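Local coordinates for pentacotripeptide-repeat region of PRORP domain-containing protein (Brachypodium distachyon, PDB 4ME2) that probably binds RNA sequence-specifically as a helical pentatricopeptide-repeat protein, with group II intron RNA of the chloroplast as its likely target, at residues W163-V168 with G198-V202; S44-A49 with D84-A88; V53-K57 with E91-H97. One frame throughout, in Å; residues are numbered along the deposited sequence.

How the contacts relate
From the N terminus, the chain enters helix 47-59 through the first segment of contact 2 and runs on into the first segment of contact 3. It passes through helix 66-77, then enters helix 82-94, which runs in the same direction as helix 47-59; there 84-88 completes contact 2 before 91-97 completes contact 3. These two loops therefore cross, and both tie the same helix pair together at successive levels; their centres are about 11 Å apart, and Leu45 CD1 packs 3.6 Å from Glu91 CD. Contact 1 opens at 163-168, after both have closed, and closes at 198-202. It joins the loop ahead of helix 168-180 to the turn ahead of helix 204-216, its centre about 34 Å from the other two centres.

Contact 1 (W163-V168 with G198-V202); sequences WVGEDV and GGCEV
Val168 and Val202 meet through their methyls, CG1 of Val168 lying 3.5 Å from CG2 of Val202, and the two side chains cross at about a right angle. In Val168, CG1 stands anti to the backbone N (chi1 168°), which puts CG2 beside that N and turns it to a different part of the turn: it rests 3.7 Å from Cys200 SG and also touches the carbonyl oxygen of Glu201. One branched residue at the first turn of helix 168-180 thus packs on three consecutive residues. The thiol of Cys200 lies among Val168 CG2, Glu166 CB and the carbonyl oxygen of Trp163, the last 3.5 Å from SG. That same oxygen accepts from Glu166 N, closing a type I turn from Trp163 to Glu166.

The fold here is a helix-turn-helix solenoid. The loop leading into helix 168-180 lies against the turn between helices 184-197 and 204-216, so two inter-helix connections meet, the one after helix 133-151 and the one after helix 184-197. Trp163 lays CB 3.7 Å from Gly198 O, and its CD1 approaches Gly198 CA obliquely. With CG beside the backbone N (chi1 -63°), the indole then leads away from the turn, reaching Ala194 and an edge-to-face pairing with Phe146. Val164 brings CG2 to 3.4 Å from Gly198 O and, more distantly, to Gly199 O.

Two waters bridge the backbones. One accepts from Trp163 N and donates to Gly198 O; the other donates to Val164 O and accepts from Glu201 N at 2.8 Å. The carboxylate of Glu166 turns away to a salt bridge with Lys150.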
# COMPACT_ATOMS: atom_id res chain seq x y z
N TRP A 163 -9.86 -3.44 12.28
CA TRP A 163 -8.42 -3.51 12.49
C TRP A 163 -7.96 -4.40 13.60
O TRP A 163 -6.79 -4.77 13.63
CB TRP A 163 -7.87 -2.13 12.75
CG TRP A 163 -8.01 -1.15 11.62
CD1 TRP A 163 -8.87 -0.07 11.55
CD2 TRP A 163 -7.24 -1.11 10.39
NE1 TRP A 163 -8.69 0.61 10.38
CE2 TRP A 163 -7.74 0.04 9.64
CE3 TRP A 163 -6.24 -1.88 9.85
CZ2 TRP A 163 -7.24 0.38 8.41
CZ3 TRP A 163 -5.74 -1.53 8.60
CH2 TRP A 163 -6.23 -0.42 7.90
N VAL A 164 -8.85 -4.75 14.52
CA VAL A 164 -8.46 -5.54 15.70
C VAL A 164 -7.83 -6.90 15.37
O VAL A 164 -6.97 -7.39 16.10
CB VAL A 164 -9.63 -5.69 16.69
CG1 VAL A 164 -9.32 -6.70 17.79
CG2 VAL A 164 -9.95 -4.34 17.32
N GLY A 165 -8.25 -7.50 14.25
CA GLY A 165 -7.72 -8.79 13.83
C GLY A 165 -6.62 -8.72 12.78
O GLY A 165 -6.23 -9.75 12.22
N GLU A 166 -6.11 -7.52 12.52
CA GLU A 166 -5.09 -7.30 11.49
C GLU A 166 -3.76 -7.98 11.80
O GLU A 166 -3.31 -7.98 12.95
CB GLU A 166 -4.86 -5.80 11.29
CG GLU A 166 -4.04 -5.46 10.05
CD GLU A 166 -4.79 -5.78 8.76
OE1 GLU A 166 -6.03 -5.78 8.77
OE2 GLU A 166 -4.12 -6.02 7.74
N ASP A 167 -3.13 -8.53 10.77
CA ASP A 167 -1.79 -9.12 10.89
C ASP A 167 -0.76 -8.02 11.16
O ASP A 167 -0.28 -7.35 10.23
CB ASP A 167 -1.43 -9.94 9.65
CG ASP A 167 -0.07 -10.63 9.77
OD1 ASP A 167 0.83 -10.11 10.45
OD2 ASP A 167 0.10 -11.71 9.17
N VAL A 168 -0.42 -7.85 12.43
CA VAL A 168 0.48 -6.79 12.88
C VAL A 168 1.84 -6.84 12.18
O VAL A 168 2.41 -5.79 11.86
CB VAL A 168 0.67 -6.81 14.41
CG1 VAL A 168 1.82 -5.92 14.84
CG2 VAL A 168 -0.62 -6.39 15.10
N GLY A 198 -8.12 2.10 15.60
CA GLY A 198 -8.65 0.77 15.31
C GLY A 198 -8.35 -0.22 16.41
O GLY A 198 -8.62 -1.42 16.27
N GLY A 199 -7.77 0.27 17.50
CA GLY A 199 -7.45 -0.55 18.65
C GLY A 199 -6.69 -1.82 18.31
O GLY A 199 -6.88 -2.85 18.94
N CYS A 200 -5.82 -1.74 17.30
CA CYS A 200 -4.96 -2.86 16.96
C CYS A 200 -3.80 -2.91 17.96
O CYS A 200 -2.96 -2.01 17.97
CB CYS A 200 -4.45 -2.72 15.52
SG CYS A 200 -3.54 -4.15 14.88
N GLU A 201 -3.78 -3.94 18.80
CA GLU A 201 -2.71 -4.08 19.79
C GLU A 201 -1.39 -4.41 19.13
O GLU A 201 -1.24 -5.45 18.48
CB GLU A 201 -3.06 -5.13 20.87
CG GLU A 201 -3.40 -4.56 22.25
CD GLU A 201 -2.32 -4.81 23.30
OE1 GLU A 201 -1.46 -5.70 23.09
OE2 GLU A 201 -2.35 -4.13 24.35
N VAL A 202 -0.42 -3.51 19.29
CA VAL A 202 0.84 -3.60 18.56
C VAL A 202 2.04 -3.74 19.50
O VAL A 202 1.88 -3.66 20.72
CB VAL A 202 0.99 -2.38 17.61
CG1 VAL A 202 1.59 -1.20 18.35
CG2 VAL A 202 1.80 -2.75 16.38
O HOH W 1 -10.78 -1.71 14.41
O HOH W 2 -5.57 -6.07 18.56

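Contact 2 (S44-A49 with D84-A88); sequences SLSTEA and DLLAA
The N-cap of helix 47-59 is the heart of this contact: Ser46, the capping residue, reaches across to Asp84 near the start of helix 82-94. Its OG donates to Asp84 OD1 over a very short 2.5 Å and accepts from Ala49 N at 3.2 Å, the capping bond, whose N-H...O angle is 157°. The torsion that permits both bonds sets OG between the backbone N and the carbonyl carbon (chi1 63°). The other oxygen of Asp84, OD2, packs against Glu48 CG at 3.4 Å, the two carboxylate planes 32° apart.

A water completes the polar site, donating to Asp84 OD1 and Ser44 O and accepting from Ser46 N. Beneath this network the packing is apolar. Ala49 CB sits over the backbone of helix 82-94, 3.7 Å from Asp84 O, with the methyls of Ala87 and Ala88 close by. Leu45 brings CD2 to 3.8 Å from Ala87 O, while the methyl of Ala87 meets Ser44 O.

OD1 of Asp84 is gripped by a hydroxyl and a water at the amino end of a helix, whose dipole would probably stabilise its negative charge. Glu48 OE2, 4.3 Å from that oxygen, would probably raise the proton affinity of either acid, offsetting for Asp84 what the hydroxyl, the water and the helix end provide.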
# COMPACT_ATOMS: atom_id res chain seq x y z
N SER A 44 5.24 -17.46 -13.46
CA SER A 44 4.62 -18.25 -14.56
C SER A 44 3.76 -17.36 -15.45
O SER A 44 2.60 -17.08 -15.15
CB SER A 44 3.79 -19.40 -13.99
OG SER A 44 2.85 -18.94 -13.04
N LEU A 45 4.36 -16.90 -16.55
CA LEU A 45 3.67 -16.06 -17.52
C LEU A 45 2.92 -16.87 -18.55
O LEU A 45 3.52 -17.62 -19.32
CB LEU A 45 4.67 -15.16 -18.24
CG LEU A 45 5.01 -13.81 -17.63
CD1 LEU A 45 6.01 -13.13 -18.55
CD2 LEU A 45 3.77 -12.96 -17.45
N SER A 46 1.61 -16.70 -18.59
CA SER A 46 0.80 -17.34 -19.61
C SER A 46 0.79 -16.52 -20.90
O SER A 46 1.22 -15.37 -20.92
CB SER A 46 -0.62 -17.50 -19.12
OG SER A 46 -1.20 -16.23 -18.88
N THR A 47 0.27 -17.12 -21.96
CA THR A 47 0.08 -16.41 -23.21
C THR A 47 -0.74 -15.13 -23.02
O THR A 47 -0.35 -14.06 -23.47
CB THR A 47 -0.60 -17.30 -24.25
OG1 THR A 47 0.25 -18.42 -24.52
CG2 THR A 47 -0.85 -16.53 -25.54
N GLU A 48 -1.87 -15.25 -22.33
CA GLU A 48 -2.74 -14.09 -22.14
C GLU A 48 -2.09 -13.00 -21.28
O GLU A 48 -2.31 -11.81 -21.53
CB GLU A 48 -4.14 -14.46 -21.64
CG GLU A 48 -4.23 -15.70 -20.77
CD GLU A 48 -4.00 -16.99 -21.55
OE1 GLU A 48 -4.73 -17.25 -22.54
OE2 GLU A 48 -3.10 -17.74 -21.17
N ALA A 49 -1.31 -13.39 -20.27
CA ALA A 49 -0.60 -12.41 -19.44
C ALA A 49 0.44 -11.66 -20.27
O ALA A 49 0.51 -10.43 -20.22
CB ALA A 49 0.06 -13.08 -18.25
N ASP A 84 -3.69 -14.89 -14.19
CA ASP A 84 -3.08 -14.13 -15.29
C ASP A 84 -2.91 -12.66 -14.93
O ASP A 84 -1.89 -12.04 -15.28
CB ASP A 84 -3.90 -14.30 -16.57
CG ASP A 84 -3.93 -15.74 -17.07
OD1 ASP A 84 -2.87 -16.41 -17.04
OD2 ASP A 84 -5.00 -16.21 -17.50
N LEU A 85 -3.88 -12.08 -14.23
CA LEU A 85 -3.75 -10.68 -13.82
C LEU A 85 -2.57 -10.48 -12.88
O LEU A 85 -1.76 -9.56 -13.06
CB LEU A 85 -5.04 -10.16 -13.17
CG LEU A 85 -5.00 -8.69 -12.72
CD1 LEU A 85 -4.57 -7.77 -13.85
CD2 LEU A 85 -6.33 -8.23 -12.16
N LEU A 86 -2.47 -11.33 -11.86
CA LEU A 86 -1.38 -11.25 -10.91
C LEU A 86 -0.03 -11.54 -11.57
O LEU A 86 0.98 -10.97 -11.17
CB LEU A 86 -1.63 -12.18 -9.71
CG LEU A 86 -2.87 -11.87 -8.87
CD1 LEU A 86 -3.11 -12.98 -7.85
CD2 LEU A 86 -2.76 -10.52 -8.18
N ALA A 87 -0.02 -12.42 -12.57
CA ALA A 87 1.22 -12.73 -13.29
C ALA A 87 1.66 -11.53 -14.12
O ALA A 87 2.85 -11.22 -14.18
CB ALA A 87 1.06 -13.97 -14.17
N ALA A 88 0.69 -10.86 -14.76
CA ALA A 88 0.97 -9.65 -15.54
C ALA A 88 1.51 -8.55 -14.64
O ALA A 88 2.49 -7.87 -14.97
CB ALA A 88 -0.27 -9.18 -16.28
O HOH W 3 -0.02 -15.97 -16.28

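Contact 3 (V53-K57 with E91-H97); sequences VQALK and ELQRQGH
Val53 faces Leu92, and the two side chains slide past each other in opposite directions, Val53 CG1 3.8 Å from Leu92 CD2. The valine's torsion (chi1 168°) sets CG1 anti to the backbone N and CG2 beside it, and the second branch goes to the aliphatic CB of Glu91, a looser touch at 4.3 Å. One turn on, Leu56 comes in at about a right angle to the same leucine and uses its other methyl: Leu56 CD2 stands 3.7 Å from Leu92 CD1. Leu92 is thereby straddled, one branch to each partner. Leu56 also packs on Ala72 and Ala76 of helix 66-77 and on Leu100 of helix 98-109, so it belongs to the core shared by four helices.

In this repeat solenoid, helices 47-59 and 82-94 lie side by side although helix 66-77 intervenes in the chain. Helix 82-94 closes in a Schellman motif: Gly96, at positive phi, and His97 return bonds to the last turn, Gly96 N to Gln93 O and His97 N to Leu92 O, both 3.0 Å. His97 then precedes helix 98-109 at its N-cap position.

Lys57 reaches from helix 47-59 toward this C-terminal turn. Its CG touches Leu92 CD2 only loosely, and a bend at chi3 (63°) carries the chain across both Gln95 and His97, each at about a right angle; CE approaches the imidazole obliquely, 3.8 Å from His97 NE2. The ammonium NZ is 4.1 Å from the same ring nitrogen, near enough that its charge would probably disfavour protonation of the imidazole. Glu91, beyond CB, is turned along its own helix, where Arg94 holds the carboxylate side-on, through NE to OE1 and NH2 to OE2 at 2.8 Å.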
# COMPACT_ATOMS: atom_id res chain seq x y z
N VAL A 53 0.54 -7.66 -20.88
CA VAL A 53 1.68 -6.82 -20.52
C VAL A 53 2.11 -6.00 -21.73
O VAL A 53 2.36 -4.80 -21.63
CB VAL A 53 2.87 -7.66 -20.00
CG1 VAL A 53 4.14 -6.82 -19.90
CG2 VAL A 53 2.54 -8.27 -18.65
N GLN A 54 2.19 -6.64 -22.89
CA GLN A 54 2.62 -5.91 -24.08
C GLN A 54 1.63 -4.82 -24.48
O GLN A 54 2.04 -3.72 -24.84
CB GLN A 54 2.97 -6.86 -25.22
CG GLN A 54 4.27 -7.62 -24.97
CD GLN A 54 5.43 -6.70 -24.63
OE1 GLN A 54 5.88 -5.92 -25.46
NE2 GLN A 54 5.92 -6.78 -23.39
N ALA A 55 0.34 -5.12 -24.38
CA ALA A 55 -0.71 -4.14 -24.67
C ALA A 55 -0.64 -2.94 -23.74
O ALA A 55 -0.75 -1.80 -24.18
CB ALA A 55 -2.08 -4.79 -24.62
N LEU A 56 -0.46 -3.18 -22.44
CA LEU A 56 -0.40 -2.09 -21.48
C LEU A 56 0.79 -1.17 -21.77
O LEU A 56 0.67 0.05 -21.70
CB LEU A 56 -0.35 -2.60 -20.04
CG LEU A 56 -0.34 -1.53 -18.95
CD1 LEU A 56 -1.44 -0.51 -19.16
CD2 LEU A 56 -0.45 -2.16 -17.56
N LYS A 57 1.93 -1.77 -22.10
CA LYS A 57 3.12 -1.00 -22.49
C LYS A 57 2.86 -0.20 -23.77
O LYS A 57 3.14 1.00 -23.84
CB LYS A 57 4.34 -1.92 -22.61
CG LYS A 57 4.84 -2.43 -21.26
CD LYS A 57 5.70 -3.69 -21.36
CE LYS A 57 6.98 -3.46 -22.15
NZ LYS A 57 7.80 -4.70 -22.23
N GLU A 91 5.09 -9.42 -13.60
CA GLU A 91 6.03 -9.24 -14.70
C GLU A 91 6.33 -7.76 -14.96
O GLU A 91 7.47 -7.39 -15.26
CB GLU A 91 5.53 -9.91 -15.97
CG GLU A 91 6.43 -9.72 -17.18
CD GLU A 91 7.82 -10.35 -17.03
OE1 GLU A 91 8.08 -11.06 -16.04
OE2 GLU A 91 8.66 -10.14 -17.93
N LEU A 92 5.31 -6.91 -14.84
CA LEU A 92 5.54 -5.47 -14.95
C LEU A 92 6.47 -4.98 -13.83
O LEU A 92 7.34 -4.15 -14.06
CB LEU A 92 4.22 -4.71 -14.96
CG LEU A 92 3.36 -4.87 -16.22
CD1 LEU A 92 1.91 -4.53 -15.88
CD2 LEU A 92 3.85 -4.02 -17.39
N GLN A 93 6.27 -5.51 -12.61
CA GLN A 93 7.15 -5.23 -11.48
C GLN A 93 8.59 -5.63 -11.81
O GLN A 93 9.52 -4.85 -11.59
CB GLN A 93 6.70 -5.99 -10.22
CG GLN A 93 5.45 -5.47 -9.53
CD GLN A 93 5.03 -6.35 -8.36
OE1 GLN A 93 4.22 -7.26 -8.51
NE2 GLN A 93 5.61 -6.09 -7.19
N ARG A 94 8.76 -6.84 -12.34
CA ARG A 94 10.09 -7.39 -12.63
C ARG A 94 10.83 -6.56 -13.68
O ARG A 94 12.04 -6.34 -13.56
CB ARG A 94 9.99 -8.85 -13.09
CG ARG A 94 11.33 -9.58 -13.13
CD ARG A 94 11.24 -10.88 -13.91
NE ARG A 94 10.91 -10.64 -15.32
CZ ARG A 94 11.78 -10.26 -16.24
NH1 ARG A 94 13.06 -10.07 -15.92
NH2 ARG A 94 11.38 -10.07 -17.49
N GLN A 95 10.10 -6.11 -14.69
CA GLN A 95 10.66 -5.28 -15.75
C GLN A 95 10.97 -3.85 -15.28
O GLN A 95 11.62 -3.09 -15.99
CB GLN A 95 9.73 -5.25 -16.97
CG GLN A 95 9.60 -6.60 -17.67
CD GLN A 95 8.70 -6.57 -18.89
OE1 GLN A 95 8.25 -7.61 -19.36
NE2 GLN A 95 8.44 -5.38 -19.41
N GLY A 96 10.51 -3.51 -14.08
CA GLY A 96 10.75 -2.18 -13.52
C GLY A 96 9.76 -1.11 -13.96
O GLY A 96 9.99 0.08 -13.75
N HIS A 97 8.65 -1.53 -14.58
CA HIS A 97 7.60 -0.59 -14.96
C HIS A 97 6.69 -0.37 -13.80
O HIS A 97 5.56 -0.86 -13.78
CB HIS A 97 6.81 -1.11 -16.16
CG HIS A 97 7.65 -1.33 -17.39
ND1 HIS A 97 8.28 -0.32 -18.03
CD2 HIS A 97 7.96 -2.49 -18.07
CE1 HIS A 97 8.95 -0.82 -19.08
NE2 HIS A 97 8.76 -2.15 -19.11